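Local coordinates for ralf, proline/betaine transporter (Legionella pneumophila, PDB 4D7Q), which probably acts as a guanine-nucleotide exchange factor, here as an engineered chimera of the Legionella RalF Sec7 domain and the Rickettsia RalF capping domain, at residues N237-L242 against T323-T328; G276-Q281 against K317-I322; L247-K252 against G266-K271; S205-Q210 against I300-R305; Y209-I214 against T328-I333. The protein carries 2 engineered substitutions. All blocks are in the same frame, centred on the assembly; numbering follows the deposited sequence.

Interaction 1: N237-L242 against T323-T328; sequences NIFPKL and TASFET
Lys241 and Ser325 join a loop to the C-terminal part of helix 313-325 by one polar grip flanked by an aromatic pair, in the capping-domain part of the chimera. Lys241 N donates to Ser325 OG at 3.1 Å, with an N-H...O angle of 156°. The serine hydroxyl stands anti to its carbonyl carbon (chi1 -73°), beside its own backbone N, and is also bonded to Gln321 O one helical turn earlier. Two bonds therefore fix its rotation, one from the loop and one to the helix. Phe239 CB closes over the same oxygen at 3.4 Å, and Pro240 CD rests against Ser325 O at 3.4 Å. The loop presents these groups from a type I beta turn, Phe239 to Leu242, closed by Leu242 N to Phe239 O (2.9 Å); Pro240 and Lys241 are its two central residues. Asn237 also ties the turn: its ND2 reaches Leu242 O at 2.8 Å, coming from above the carbonyl plane. Beside the polar grip, the Phe239 ring turns its edge toward the face of Phe326 in an offset edge-to-face pair, centroids 6.0 Å apart and planes at 66°. The two side chains run side by side in the same direction, and CE1 of Phe239 comes closest to CZ of Phe326, at 4.0 Å. Ile238 CD1 sits over one face of the Phe239 ring, toward its rim. At the end of the helix, Arg352 bonds to the carbonyls of Ala324, Phe326 and Glu327, while Ser325 O receives Thr221 OG1 from helix 220-230.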
# COMPACT_ATOMS: atom_id res chain seq x y z
N ASN A 237 -27.43 -0.17 3.16
CA ASN A 237 -27.17 -1.56 3.51
C ASN A 237 -27.78 -2.46 2.42
O ASN A 237 -28.97 -2.77 2.42
CB ASN A 237 -27.69 -1.88 4.91
CG ASN A 237 -27.50 -3.32 5.37
OD1 ASN A 237 -26.92 -4.16 4.68
ND2 ASN A 237 -27.98 -3.63 6.56
N ILE A 238 -26.95 -2.85 1.45
CA ILE A 238 -27.32 -3.71 0.32
C ILE A 238 -26.70 -5.11 0.49
O ILE A 238 -26.66 -5.90 -0.45
CB ILE A 238 -26.90 -3.01 -1.02
CG1 ILE A 238 -25.47 -2.39 -0.93
CG2 ILE A 238 -27.90 -1.90 -1.38
CD1 ILE A 238 -24.36 -3.19 -1.49
N PHE A 239 -26.20 -5.40 1.70
CA PHE A 239 -25.48 -6.62 2.04
C PHE A 239 -26.43 -7.74 2.50
O PHE A 239 -27.02 -7.63 3.59
CB PHE A 239 -24.38 -6.29 3.08
CG PHE A 239 -23.47 -5.18 2.61
CD1 PHE A 239 -22.48 -5.42 1.66
CD2 PHE A 239 -23.63 -3.88 3.08
CE1 PHE A 239 -21.66 -4.37 1.20
CE2 PHE A 239 -22.82 -2.84 2.62
CZ PHE A 239 -21.84 -3.09 1.68
N PRO A 240 -26.61 -8.81 1.67
CA PRO A 240 -27.56 -9.88 2.05
C PRO A 240 -27.35 -10.57 3.40
O PRO A 240 -28.32 -11.02 3.98
CB PRO A 240 -27.49 -10.86 0.87
CG PRO A 240 -26.97 -10.06 -0.27
CD PRO A 240 -26.05 -9.05 0.33
N LYS A 241 -26.10 -10.63 3.92
CA LYS A 241 -25.83 -11.27 5.22
C LYS A 241 -26.05 -10.32 6.39
O LYS A 241 -25.95 -10.72 7.55
CB LYS A 241 -24.41 -11.87 5.27
CG LYS A 241 -24.06 -12.83 4.13
CD LYS A 241 -24.82 -14.15 4.21
CE LYS A 241 -24.28 -15.14 3.20
NZ LYS A 241 -25.34 -16.06 2.71
N LEU A 242 -26.37 -9.08 6.06
CA LEU A 242 -26.57 -8.04 7.04
C LEU A 242 -27.94 -7.36 6.99
O LEU A 242 -28.12 -6.28 7.51
CB LEU A 242 -25.43 -7.02 6.92
CG LEU A 242 -24.03 -7.50 7.27
CD1 LEU A 242 -22.99 -6.47 6.87
CD2 LEU A 242 -23.89 -7.81 8.75
N THR A 323 -17.90 -9.48 3.37
CA THR A 323 -17.25 -10.25 2.30
C THR A 323 -18.17 -11.31 1.72
O THR A 323 -18.29 -11.42 0.50
CB THR A 323 -15.90 -10.83 2.74
OG1 THR A 323 -15.12 -9.82 3.36
CG2 THR A 323 -15.13 -11.36 1.57
N ALA A 324 -18.85 -12.08 2.60
CA ALA A 324 -19.76 -13.15 2.17
C ALA A 324 -21.03 -12.62 1.50
O ALA A 324 -21.71 -13.38 0.81
CB ALA A 324 -20.09 -14.05 3.35
N SER A 325 -21.31 -11.32 1.66
CA SER A 325 -22.46 -10.63 1.06
C SER A 325 -22.26 -10.38 -0.43
O SER A 325 -23.24 -10.21 -1.15
CB SER A 325 -22.73 -9.31 1.79
OG SER A 325 -23.30 -9.55 3.07
N PHE A 326 -21.02 -10.31 -0.89
CA PHE A 326 -20.76 -10.14 -2.32
C PHE A 326 -21.03 -11.49 -2.97
O PHE A 326 -20.77 -12.53 -2.36
CB PHE A 326 -19.33 -9.62 -2.59
CG PHE A 326 -19.16 -8.15 -2.21
CD1 PHE A 326 -19.47 -7.14 -3.12
CD2 PHE A 326 -18.76 -7.78 -0.93
CE1 PHE A 326 -19.35 -5.79 -2.76
CE2 PHE A 326 -18.65 -6.43 -0.57
CZ PHE A 326 -18.94 -5.44 -1.49
N GLU A 327 -21.64 -11.49 -4.16
CA GLU A 327 -21.96 -12.73 -4.87
C GLU A 327 -20.71 -13.51 -5.24
O GLU A 327 -20.71 -14.74 -5.15
CB GLU A 327 -22.77 -12.43 -6.14
CG GLU A 327 -24.23 -12.10 -5.88
CD GLU A 327 -25.05 -11.92 -7.13
OE1 GLU A 327 -24.47 -11.66 -8.21
OE2 GLU A 327 -26.30 -12.04 -7.04
N THR A 328 -19.64 -12.81 -5.62
CA THR A 328 -18.36 -13.41 -6.00
C THR A 328 -17.65 -13.99 -4.78
O THR A 328 -17.49 -13.30 -3.76
CB THR A 328 -17.46 -12.38 -6.69
OG1 THR A 328 -18.24 -11.55 -7.56
CG2 THR A 328 -16.31 -13.03 -7.45

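Interaction 2: G276-Q281 against K317-I322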
# COMPACT_ATOMS: atom_id res chain seq x y z
N GLY A 276 -18.71 -3.34 16.00
CA GLY A 276 -17.94 -3.92 14.90
C GLY A 276 -17.65 -2.86 13.86
O GLY A 276 -18.53 -2.04 13.56
N ALA A 277 -16.40 -2.82 13.36
CA ALA A 277 -15.99 -1.85 12.34
C ALA A 277 -15.14 -2.52 11.27
O ALA A 277 -14.30 -3.37 11.58
CB ALA A 277 -15.26 -0.67 12.97
N ALA A 278 -15.43 -2.21 10.00
CA ALA A 278 -14.75 -2.84 8.86
C ALA A 278 -14.66 -1.89 7.69
O ALA A 278 -15.50 -0.99 7.55
CB ALA A 278 -15.49 -4.11 8.46
N GLU A 279 -13.67 -2.10 6.82
CA GLU A 279 -13.45 -1.21 5.68
C GLU A 279 -13.47 -1.94 4.33
O GLU A 279 -12.89 -3.02 4.20
CB GLU A 279 -12.10 -0.49 5.90
CG GLU A 279 -11.56 0.30 4.72
CD GLU A 279 -10.13 0.76 4.89
OE1 GLU A 279 -9.36 0.10 5.62
OE2 GLU A 279 -9.77 1.80 4.28
N ILE A 280 -14.15 -1.34 3.33
CA ILE A 280 -14.14 -1.85 1.97
C ILE A 280 -13.32 -0.90 1.12
O ILE A 280 -13.78 0.21 0.84
CB ILE A 280 -15.52 -2.12 1.27
CG1 ILE A 280 -16.57 -2.84 2.16
CG2 ILE A 280 -15.27 -2.89 -0.05
CD1 ILE A 280 -18.05 -2.80 1.53
N GLN A 281 -12.15 -1.33 0.66
CA GLN A 281 -11.35 -0.52 -0.26
C GLN A 281 -11.78 -0.91 -1.67
O GLN A 281 -11.75 -2.09 -2.01
CB GLN A 281 -9.87 -0.78 -0.09
CG GLN A 281 -9.31 -0.36 1.28
CD GLN A 281 -7.88 -0.83 1.36
OE1 GLN A 281 -7.07 -0.55 0.48
NE2 GLN A 281 -7.57 -1.61 2.37
N LYS A 317 -15.89 -10.51 12.51
CA LYS A 317 -17.15 -11.10 12.06
C LYS A 317 -17.80 -10.20 11.00
O LYS A 317 -18.17 -10.68 9.93
CB LYS A 317 -18.09 -11.27 13.26
CG LYS A 317 -19.32 -12.11 12.96
CD LYS A 317 -20.35 -11.99 14.05
CE LYS A 317 -21.64 -12.67 13.67
NZ LYS A 317 -22.51 -12.91 14.85
N LEU A 318 -17.89 -8.88 11.28
CA LEU A 318 -18.46 -7.91 10.34
C LEU A 318 -17.71 -7.91 9.01
O LEU A 318 -18.38 -7.95 7.96
CB LEU A 318 -18.52 -6.49 10.97
CG LEU A 318 -19.12 -5.35 10.10
CD1 LEU A 318 -20.60 -5.60 9.75
CD2 LEU A 318 -18.97 -4.03 10.79
N ALA A 319 -16.35 -7.96 9.03
CA ALA A 319 -15.57 -8.02 7.78
C ALA A 319 -15.91 -9.30 6.99
O ALA A 319 -16.17 -9.21 5.79
CB ALA A 319 -14.07 -7.92 8.05
N ALA A 320 -16.05 -10.47 7.68
CA ALA A 320 -16.45 -11.72 7.02
C ALA A 320 -17.89 -11.68 6.48
O ALA A 320 -18.13 -12.22 5.40
CB ALA A 320 -16.26 -12.92 7.94
N GLN A 321 -18.84 -11.03 7.22
CA GLN A 321 -20.26 -10.89 6.80
C GLN A 321 -20.38 -10.05 5.53
O GLN A 321 -21.12 -10.40 4.61
CB GLN A 321 -21.13 -10.26 7.91
CG GLN A 321 -21.34 -11.19 9.10
CD GLN A 321 -22.03 -10.53 10.27
OE1 GLN A 321 -21.58 -9.51 10.80
NE2 GLN A 321 -23.10 -11.12 10.73
N ILE A 322 -19.64 -8.93 5.50
CA ILE A 322 -19.59 -8.01 4.36
C ILE A 322 -19.03 -8.76 3.16
O ILE A 322 -19.63 -8.71 2.08
CB ILE A 322 -18.73 -6.76 4.70
CG1 ILE A 322 -19.47 -5.86 5.73
CG2 ILE A 322 -18.35 -5.97 3.40
CD1 ILE A 322 -18.56 -4.82 6.47
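Ala278 of strand 277-283 meets Leu318, Ala319 and Ile322 of helix 313-325 where the helix lies over one face of the six-stranded antiparallel sheet of the capping domain. The short axes approach to 7.4 Å and run 38° from parallel, a close helix-on-sheet packing that small side chains permit. The apolar contacts centre on the Ala278 methyl, which points at the helix and touches Ile322 CD1 at 3.7 Å, the Ala319 methyl at 4.1 Å and Leu318 CG at 4.2 Å. Two residues on, Ile280 and Ile322 cross obliquely, CD1 of Ile280 against CG2 of Ile322 at 3.7 Å. That branch of Ile322 stands anti to its backbone N while CG1 lies beside it (chi1 -71°), so one side chain serves two strand residues: CG2 meets Ile280 and CD1 meets Ala278. Just before the strand, Gly276 lets its backbone come close to Leu318. Ala277 N is bonded to Ser315 OG, in the first turn of the same helix, and on the sheet side Ala278 and Ile280 pair with Ile270 and Val268. Leu318, its CG anti to the backbone N, lays CD2 against Gly276 O at 3.4 Å.

Interaction 3: L247-K252 against G266-K271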
# COMPACT_ATOMS: atom_id res chain seq x y z
N LEU A 247 -26.81 -0.78 10.17
CA LEU A 247 -25.48 -0.28 9.93
C LEU A 247 -25.36 1.23 9.82
O LEU A 247 -26.28 1.90 9.48
CB LEU A 247 -24.88 -0.91 8.67
CG LEU A 247 -24.81 -2.41 8.56
CD1 LEU A 247 -24.38 -2.86 7.19
CD2 LEU A 247 -23.98 -3.04 9.65
N THR A 248 -24.18 1.70 10.12
CA THR A 248 -23.77 3.07 9.92
C THR A 248 -22.70 3.08 8.82
O THR A 248 -21.65 2.54 8.99
CB THR A 248 -23.26 3.62 11.24
OG1 THR A 248 -24.35 3.73 12.14
CG2 THR A 248 -22.63 4.90 11.09
N ILE A 249 -22.99 3.68 7.68
CA ILE A 249 -22.11 3.62 6.54
C ILE A 249 -21.64 5.01 6.10
O ILE A 249 -22.43 5.91 5.90
CB ILE A 249 -22.71 2.82 5.37
CG1 ILE A 249 -23.25 1.48 5.86
CG2 ILE A 249 -21.65 2.61 4.30
CD1 ILE A 249 -24.05 0.69 4.89
N GLU A 250 -20.33 5.14 5.99
CA GLU A 250 -19.58 6.33 5.62
C GLU A 250 -18.70 5.97 4.42
O GLU A 250 -18.31 4.82 4.26
CB GLU A 250 -18.67 6.71 6.81
CG GLU A 250 -17.95 8.04 6.72
CD GLU A 250 -16.96 8.30 7.84
OE1 GLU A 250 -17.24 7.90 9.00
OE2 GLU A 250 -15.91 8.93 7.57
N PHE A 251 -18.40 6.96 3.58
CA PHE A 251 -17.49 6.80 2.45
C PHE A 251 -16.40 7.85 2.54
O PHE A 251 -16.69 9.04 2.62
CB PHE A 251 -18.22 6.87 1.09
CG PHE A 251 -17.33 6.40 -0.04
CD1 PHE A 251 -17.08 5.05 -0.23
CD2 PHE A 251 -16.70 7.32 -0.88
CE1 PHE A 251 -16.22 4.62 -1.25
CE2 PHE A 251 -15.85 6.89 -1.90
CZ PHE A 251 -15.62 5.55 -2.09
N LYS A 252 -15.12 7.40 2.56
CA LYS A 252 -13.95 8.27 2.65
C LYS A 252 -13.33 8.37 1.26
O LYS A 252 -12.89 7.37 0.70
CB LYS A 252 -12.96 7.76 3.69
CG LYS A 252 -13.46 7.89 5.14
CD LYS A 252 -12.33 7.68 6.15
CE LYS A 252 -12.79 7.63 7.59
NZ LYS A 252 -13.15 8.97 8.13
N GLY A 266 -11.89 4.90 -3.11
CA GLY A 266 -12.16 5.27 -1.73
C GLY A 266 -12.56 4.10 -0.88
O GLY A 266 -12.66 2.96 -1.36
N SER A 267 -12.79 4.39 0.41
CA SER A 267 -13.14 3.36 1.39
C SER A 267 -14.53 3.54 2.00
O SER A 267 -14.88 4.64 2.45
CB SER A 267 -12.11 3.30 2.52
OG SER A 267 -10.91 2.64 2.13
N VAL A 268 -15.30 2.45 1.99
CA VAL A 268 -16.60 2.32 2.61
C VAL A 268 -16.30 1.89 4.05
O VAL A 268 -15.72 0.82 4.26
CB VAL A 268 -17.46 1.24 1.91
CG1 VAL A 268 -18.87 1.21 2.50
CG2 VAL A 268 -17.49 1.41 0.39
N ILE A 269 -16.67 2.72 5.04
CA ILE A 269 -16.47 2.44 6.45
C ILE A 269 -17.82 2.00 6.99
O ILE A 269 -18.80 2.74 6.89
CB ILE A 269 -15.84 3.65 7.22
CG1 ILE A 269 -14.48 4.13 6.56
CG2 ILE A 269 -15.67 3.35 8.73
CD1 ILE A 269 -13.32 3.10 6.47
N ILE A 270 -17.88 0.76 7.50
CA ILE A 270 -19.11 0.15 8.00
C ILE A 270 -19.00 -0.21 9.47
O ILE A 270 -18.08 -0.93 9.88
CB ILE A 270 -19.56 -1.06 7.13
CG1 ILE A 270 -19.66 -0.67 5.64
CG2 ILE A 270 -20.87 -1.67 7.65
CD1 ILE A 270 -19.91 -1.79 4.66
N LYS A 271 -19.99 0.27 10.25
CA LYS A 271 -20.09 0.01 11.67
C LYS A 271 -21.45 -0.57 11.99
O LYS A 271 -22.46 -0.07 11.50
CB LYS A 271 -19.80 1.28 12.51
CG LYS A 271 -18.34 1.74 12.38
CD LYS A 271 -18.06 3.06 13.06
CE LYS A 271 -16.63 3.48 12.82
NZ LYS A 271 -16.44 4.96 12.94
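Ile249 and Val268 meet through branches that both stand anti to their backbone N: CG2 of Ile249 touches CG1 of Val268 at 3.6 Å, the two side chains pointing the same way. Phe251 also carries CG anti to its N (chi1 -167°), and this brings the ring across to the neighbouring strand, where CZ lies 3.5 Å from Gly266 CA and Val268 CG2 sits at the ring edge. Gly266, with phi 132°, has no side chain in the way of the ring. Further along, Leu247 CD1 packs on Ile270 CG2 at 3.7 Å. The backbones form an antiparallel ladder of six hydrogen bonds, joining Thr248 with Lys271, Glu250 with Ile269 and Lys252 with Ser267; Ile249-Ile270 and Phe251-Val268 are the non-hydrogen-bonded pairs between them. Strand 248-252 is an edge strand of the sheet, bound to strand 264-271, although helix 256-262 intervenes in the chain. On the face bearing Glu250, the Lys252 chain is extended to a final bend (chi4 -75°) that turns NZ back to OE2 of Glu250 at 2.8 Å, a salt bridge met on the syn side of the carboxylate. Lys271 NZ stands 5.0 Å from Glu250 OE1, too far for a bond, but its charge may add to the favourable field round the carboxylate. The strand pair is two-sided in its chemistry: Val268 and Phe251 meet Leu225 and Leu229 of helix 220-230, while Thr248, Glu250 and Lys252 are exposed on the other face, where Lys252 CE lies over buried Ile269, 4.0 Å from Ile269 CG1.

Interaction 4: S205-Q210 against I300-R305; sequences SSPGYQ and IIQPLR
Gln210 and Ile300 lie side by side and point the same way, CG of the glutamine against CG1 of the isoleucine at 3.9 Å. The glutamine chain is extended with CG anti to its backbone N (chi1 -171°), which carries the amide back over the preceding loop; there OE1 takes Ser206 N at 2.9 Å, while NE2 turns to Asn212. Ile300 CD1 fits beneath this loop, 3.6 Å from Ser206 OG. Gln302 NE2 reaches Pro207 O at 2.8 Å from above the carbonyl plane, 38° out of it, and has a weak second bond to Glu109 of the Sec7 part, a contact between fused pieces. The Tyr209 ring leaves from the opposite face of the sheet beside Ile301, with CD2 3.6 Å from Ile301 O, and its hydroxyl is bonded to Leu344 O. Tyr209 and Ile301 are the hydrogen-bonded pair of this antiparallel ladder, Tyr209 N to Ile301 O at 2.9 Å and Ile301 N to Tyr209 O at 2.7 Å, which sets strand 208-214 beside strand 297-303. The Gln302 amide continues the link past the ladder, while that of Gln210 ties the loop to its own strand, so Ser206 N and Pro207 O each have an amide partner.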
# COMPACT_ATOMS: atom_id res chain seq x y z
N SER A 205 -1.57 -10.63 -2.95
CA SER A 205 -2.80 -10.36 -2.24
C SER A 205 -2.50 -9.48 -1.04
O SER A 205 -1.38 -9.50 -0.52
CB SER A 205 -3.43 -11.67 -1.78
OG SER A 205 -2.70 -12.21 -0.69
N SER A 206 -3.49 -8.71 -0.62
CA SER A 206 -3.37 -7.81 0.51
C SER A 206 -3.99 -8.43 1.80
O SER A 206 -4.83 -9.32 1.67
CB SER A 206 -4.06 -6.48 0.18
OG SER A 206 -3.34 -5.78 -0.82
N PRO A 207 -3.59 -7.96 3.03
CA PRO A 207 -4.20 -8.49 4.26
C PRO A 207 -5.72 -8.39 4.26
O PRO A 207 -6.30 -7.41 3.77
CB PRO A 207 -3.61 -7.57 5.36
CG PRO A 207 -2.33 -7.09 4.80
CD PRO A 207 -2.59 -6.91 3.34
N GLY A 208 -6.35 -9.41 4.82
CA GLY A 208 -7.80 -9.50 4.91
C GLY A 208 -8.39 -10.26 3.75
O GLY A 208 -7.76 -11.19 3.22
N TYR A 209 -9.59 -9.87 3.33
CA TYR A 209 -10.32 -10.51 2.24
C TYR A 209 -10.22 -9.71 0.96
O TYR A 209 -10.41 -8.48 0.97
CB TYR A 209 -11.79 -10.67 2.62
CG TYR A 209 -12.01 -11.37 3.94
CD1 TYR A 209 -11.90 -12.75 4.06
CD2 TYR A 209 -12.43 -10.65 5.06
CE1 TYR A 209 -12.17 -13.40 5.26
CE2 TYR A 209 -12.69 -11.28 6.27
CZ TYR A 209 -12.58 -12.66 6.36
OH TYR A 209 -12.85 -13.26 7.57
N GLN A 210 -9.91 -10.39 -0.13
CA GLN A 210 -9.73 -9.74 -1.43
C GLN A 210 -10.55 -10.45 -2.48
O GLN A 210 -10.60 -11.67 -2.51
CB GLN A 210 -8.25 -9.69 -1.83
CG GLN A 210 -7.97 -8.83 -3.09
CD GLN A 210 -6.50 -8.60 -3.32
OE1 GLN A 210 -5.72 -8.44 -2.38
NE2 GLN A 210 -6.08 -8.54 -4.57
N ILE A 300 -11.02 -4.86 -1.35
CA ILE A 300 -10.28 -5.38 -0.19
C ILE A 300 -11.11 -5.07 1.07
O ILE A 300 -11.39 -3.90 1.36
CB ILE A 300 -8.82 -4.84 -0.10
CG1 ILE A 300 -7.98 -5.28 -1.36
CG2 ILE A 300 -8.14 -5.31 1.21
CD1 ILE A 300 -6.64 -4.49 -1.56
N ILE A 301 -11.48 -6.14 1.82
CA ILE A 301 -12.28 -6.01 3.04
C ILE A 301 -11.46 -6.36 4.27
O ILE A 301 -10.87 -7.44 4.35
CB ILE A 301 -13.62 -6.80 2.97
CG1 ILE A 301 -14.41 -6.47 1.69
CG2 ILE A 301 -14.50 -6.58 4.23
CD1 ILE A 301 -14.37 -7.55 0.72
N GLN A 302 -11.44 -5.45 5.25
CA GLN A 302 -10.66 -5.69 6.47
C GLN A 302 -11.39 -5.28 7.72
O GLN A 302 -12.05 -4.23 7.69
CB GLN A 302 -9.32 -4.90 6.44
CG GLN A 302 -8.37 -5.29 5.29
CD GLN A 302 -7.21 -4.32 5.14
OE1 GLN A 302 -7.13 -3.29 5.82
NE2 GLN A 302 -6.25 -4.65 4.26
N PRO A 303 -11.21 -6.02 8.85
CA PRO A 303 -11.74 -5.53 10.14
C PRO A 303 -10.94 -4.27 10.51
O PRO A 303 -9.72 -4.23 10.33
CB PRO A 303 -11.44 -6.68 11.12
CG PRO A 303 -10.36 -7.46 10.50
CD PRO A 303 -10.42 -7.26 9.02
N LEU A 304 -11.63 -3.22 10.95
CA LEU A 304 -10.96 -1.96 11.24
C LEU A 304 -10.25 -1.86 12.60
O LEU A 304 -10.85 -2.06 13.66
CB LEU A 304 -11.95 -0.80 11.03
CG LEU A 304 -11.39 0.58 10.69
CD1 LEU A 304 -10.61 0.58 9.37
CD2 LEU A 304 -12.52 1.59 10.62
N ARG A 305 -8.94 -1.53 12.55
CA ARG A 305 -8.13 -1.26 13.74
C ARG A 305 -8.56 0.14 14.21
O ARG A 305 -8.74 1.04 13.38
CB ARG A 305 -6.63 -1.24 13.39
CG ARG A 305 -5.94 -2.59 13.56
CD ARG A 305 -4.43 -2.48 13.35
NE ARG A 305 -3.78 -1.66 14.38
CZ ARG A 305 -3.23 -2.14 15.48
NH1 ARG A 305 -3.26 -3.45 15.73
NH2 ARG A 305 -2.65 -1.33 16.35

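Interaction 5: Y209-I214 against T328-I333; sequences YQINNI and TKVTSI
Gln210 faces both Thr331 and Ser332, a classic beta bulge where the short outermost strand 332-334 joins strand 208-214 of the antiparallel sheet. Gln210 O takes Thr331 N at 2.9 Å and, weakly, Ser332 N at 3.4 Å, while Gln210 N reaches Ser332 O at 3.1 Å. Ser332 holds OG between its backbone N and carbonyl carbon (chi1 71°), and the hydroxyl rests on Gln210 CB at 3.4 Å. Beside the bulge, Tyr209 and Ile333 form the non-hydrogen-bonded pair; their side chains run together, with CE1 of the ring 4.0 Å from Ile333 CG2, and Val330 CG2 comes in at the ring edge. The Thr331 methyl lies closer to Gln210 O than a normal contact allows, so its modelled rotation is doubtful. Beyond the bulge the chains diverge: Ile211 CG2 meets Thr328 CG2 at 3.6 Å, and Thr328 OG1, bonded to Asp219, lies near Ile214 CG1. Asn212 N is buried by the contact and has no partner in the model. In the next shell, helix 341-351 lies against Ile333 through Leu344 and Lys345, and Ile211 packs on Ile299 of strand 297-303. The Asn212 amide is positioned from both ends: ND2 donates to a water at 3.0 Å, and NE2 of Gln210 meets Asn212 OD1 at 2.7 Å, in the carbonyl plane and on a lone pair, the N-H...O angle 171°.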
# COMPACT_ATOMS: atom_id res chain seq x y z
N TYR A 209 -9.59 -9.87 3.33
CA TYR A 209 -10.32 -10.51 2.24
C TYR A 209 -10.22 -9.71 0.96
O TYR A 209 -10.41 -8.48 0.97
CB TYR A 209 -11.79 -10.67 2.62
CG TYR A 209 -12.01 -11.37 3.94
CD1 TYR A 209 -11.90 -12.75 4.06
CD2 TYR A 209 -12.43 -10.65 5.06
CE1 TYR A 209 -12.17 -13.40 5.26
CE2 TYR A 209 -12.69 -11.28 6.27
CZ TYR A 209 -12.58 -12.66 6.36
OH TYR A 209 -12.85 -13.26 7.57
N GLN A 210 -9.91 -10.39 -0.13
CA GLN A 210 -9.73 -9.74 -1.43
C GLN A 210 -10.55 -10.45 -2.48
O GLN A 210 -10.60 -11.67 -2.51
CB GLN A 210 -8.25 -9.69 -1.83
CG GLN A 210 -7.97 -8.83 -3.09
CD GLN A 210 -6.50 -8.60 -3.32
OE1 GLN A 210 -5.72 -8.44 -2.38
NE2 GLN A 210 -6.08 -8.54 -4.57
N ILE A 211 -11.21 -9.66 -3.33
CA ILE A 211 -11.99 -10.18 -4.45
C ILE A 211 -11.49 -9.48 -5.71
O ILE A 211 -11.74 -8.28 -5.90
CB ILE A 211 -13.53 -10.07 -4.28
CG1 ILE A 211 -14.02 -10.44 -2.85
CG2 ILE A 211 -14.21 -10.94 -5.37
CD1 ILE A 211 -15.59 -10.31 -2.61
N ASN A 212 -10.74 -10.22 -6.54
CA ASN A 212 -10.21 -9.70 -7.80
C ASN A 212 -11.21 -9.90 -8.90
O ASN A 212 -12.07 -10.76 -8.78
CB ASN A 212 -8.94 -10.43 -8.21
CG ASN A 212 -7.77 -10.15 -7.33
OD1 ASN A 212 -7.66 -9.08 -6.73
ND2 ASN A 212 -6.85 -11.09 -7.31
N ASN A 213 -11.05 -9.15 -10.01
CA ASN A 213 -11.86 -9.25 -11.23
C ASN A 213 -13.35 -9.16 -10.93
O ASN A 213 -14.16 -9.88 -11.53
CB ASN A 213 -11.49 -10.54 -12.02
CG ASN A 213 -9.99 -10.78 -12.15
OD1 ASN A 213 -9.26 -9.98 -12.73
ND2 ASN A 213 -9.50 -11.86 -11.59
N ILE A 214 -13.71 -8.27 -9.99
CA ILE A 214 -15.11 -8.06 -9.59
C ILE A 214 -15.76 -7.10 -10.58
O ILE A 214 -15.07 -6.22 -11.11
CB ILE A 214 -15.22 -7.60 -8.09
CG1 ILE A 214 -16.61 -7.94 -7.49
CG2 ILE A 214 -14.80 -6.12 -7.87
CD1 ILE A 214 -16.70 -7.95 -5.94
N THR A 328 -19.64 -12.81 -5.62
CA THR A 328 -18.36 -13.41 -6.00
C THR A 328 -17.65 -13.99 -4.78
O THR A 328 -17.49 -13.30 -3.76
CB THR A 328 -17.46 -12.38 -6.69
OG1 THR A 328 -18.24 -11.55 -7.56
CG2 THR A 328 -16.31 -13.03 -7.45
N LYS A 329 -17.20 -15.25 -4.90
CA LYS A 329 -16.42 -15.83 -3.82
C LYS A 329 -15.05 -15.11 -3.74
O LYS A 329 -14.57 -14.56 -4.75
CB LYS A 329 -16.29 -17.37 -3.94
CG LYS A 329 -15.39 -17.87 -5.06
CD LYS A 329 -15.12 -19.38 -4.94
CE LYS A 329 -14.32 -19.91 -6.11
NZ LYS A 329 -14.06 -21.37 -6.00
N VAL A 330 -14.48 -15.05 -2.56
CA VAL A 330 -13.22 -14.40 -2.28
C VAL A 330 -12.05 -15.07 -3.06
O VAL A 330 -12.02 -16.27 -3.12
CB VAL A 330 -13.04 -14.37 -0.74
CG1 VAL A 330 -12.77 -15.73 -0.18
CG2 VAL A 330 -11.98 -13.44 -0.28
N THR A 331 -11.12 -14.31 -3.63
CA THR A 331 -10.00 -14.82 -4.40
C THR A 331 -8.82 -15.16 -3.48
O THR A 331 -7.98 -15.99 -3.82
CB THR A 331 -9.53 -13.82 -5.47
OG1 THR A 331 -8.46 -14.39 -6.23
CG2 THR A 331 -9.06 -12.53 -4.82
N SER A 332 -8.78 -14.50 -2.33
CA SER A 332 -7.71 -14.73 -1.36
C SER A 332 -8.12 -14.25 0.02
O SER A 332 -8.86 -13.28 0.15
CB SER A 332 -6.42 -14.03 -1.78
OG SER A 332 -6.56 -12.63 -1.65
N ILE A 333 -7.62 -14.95 1.03
CA ILE A 333 -7.79 -14.63 2.44
C ILE A 333 -6.37 -14.51 2.96
O ILE A 333 -5.59 -15.44 2.76
CB ILE A 333 -8.61 -15.70 3.21
CG1 ILE A 333 -10.01 -15.91 2.54
CG2 ILE A 333 -8.71 -15.27 4.69
CD1 ILE A 333 -11.01 -16.91 3.22
O HOH W 1 -7.39 -13.32 -9.19

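All five contacts lie in the capping-domain part of the chimera. Interactions 3, 4 and 5 pair strands of one sheet, and strand 277-283 of interaction 2 fills the gap between 3 and 4: Ile280 N lies 2.8 Å from Val268 O and Ala277 O 2.7 Å from Leu304 N. Interactions 4 and 5 share Tyr209 and Gln210 on strand 208-214. Interactions 1 and 2 both use helix 313-325, and Phe239 CZ touches Ile280 CD1 at 3.8 Å. The centres of interactions 3 and 5, at the two sheet edges, are about 19 Å apart. Glycerol, probably from crystallisation, lies about 5 Å from the Ser267 side chain and about 4 Å from that of Gln302.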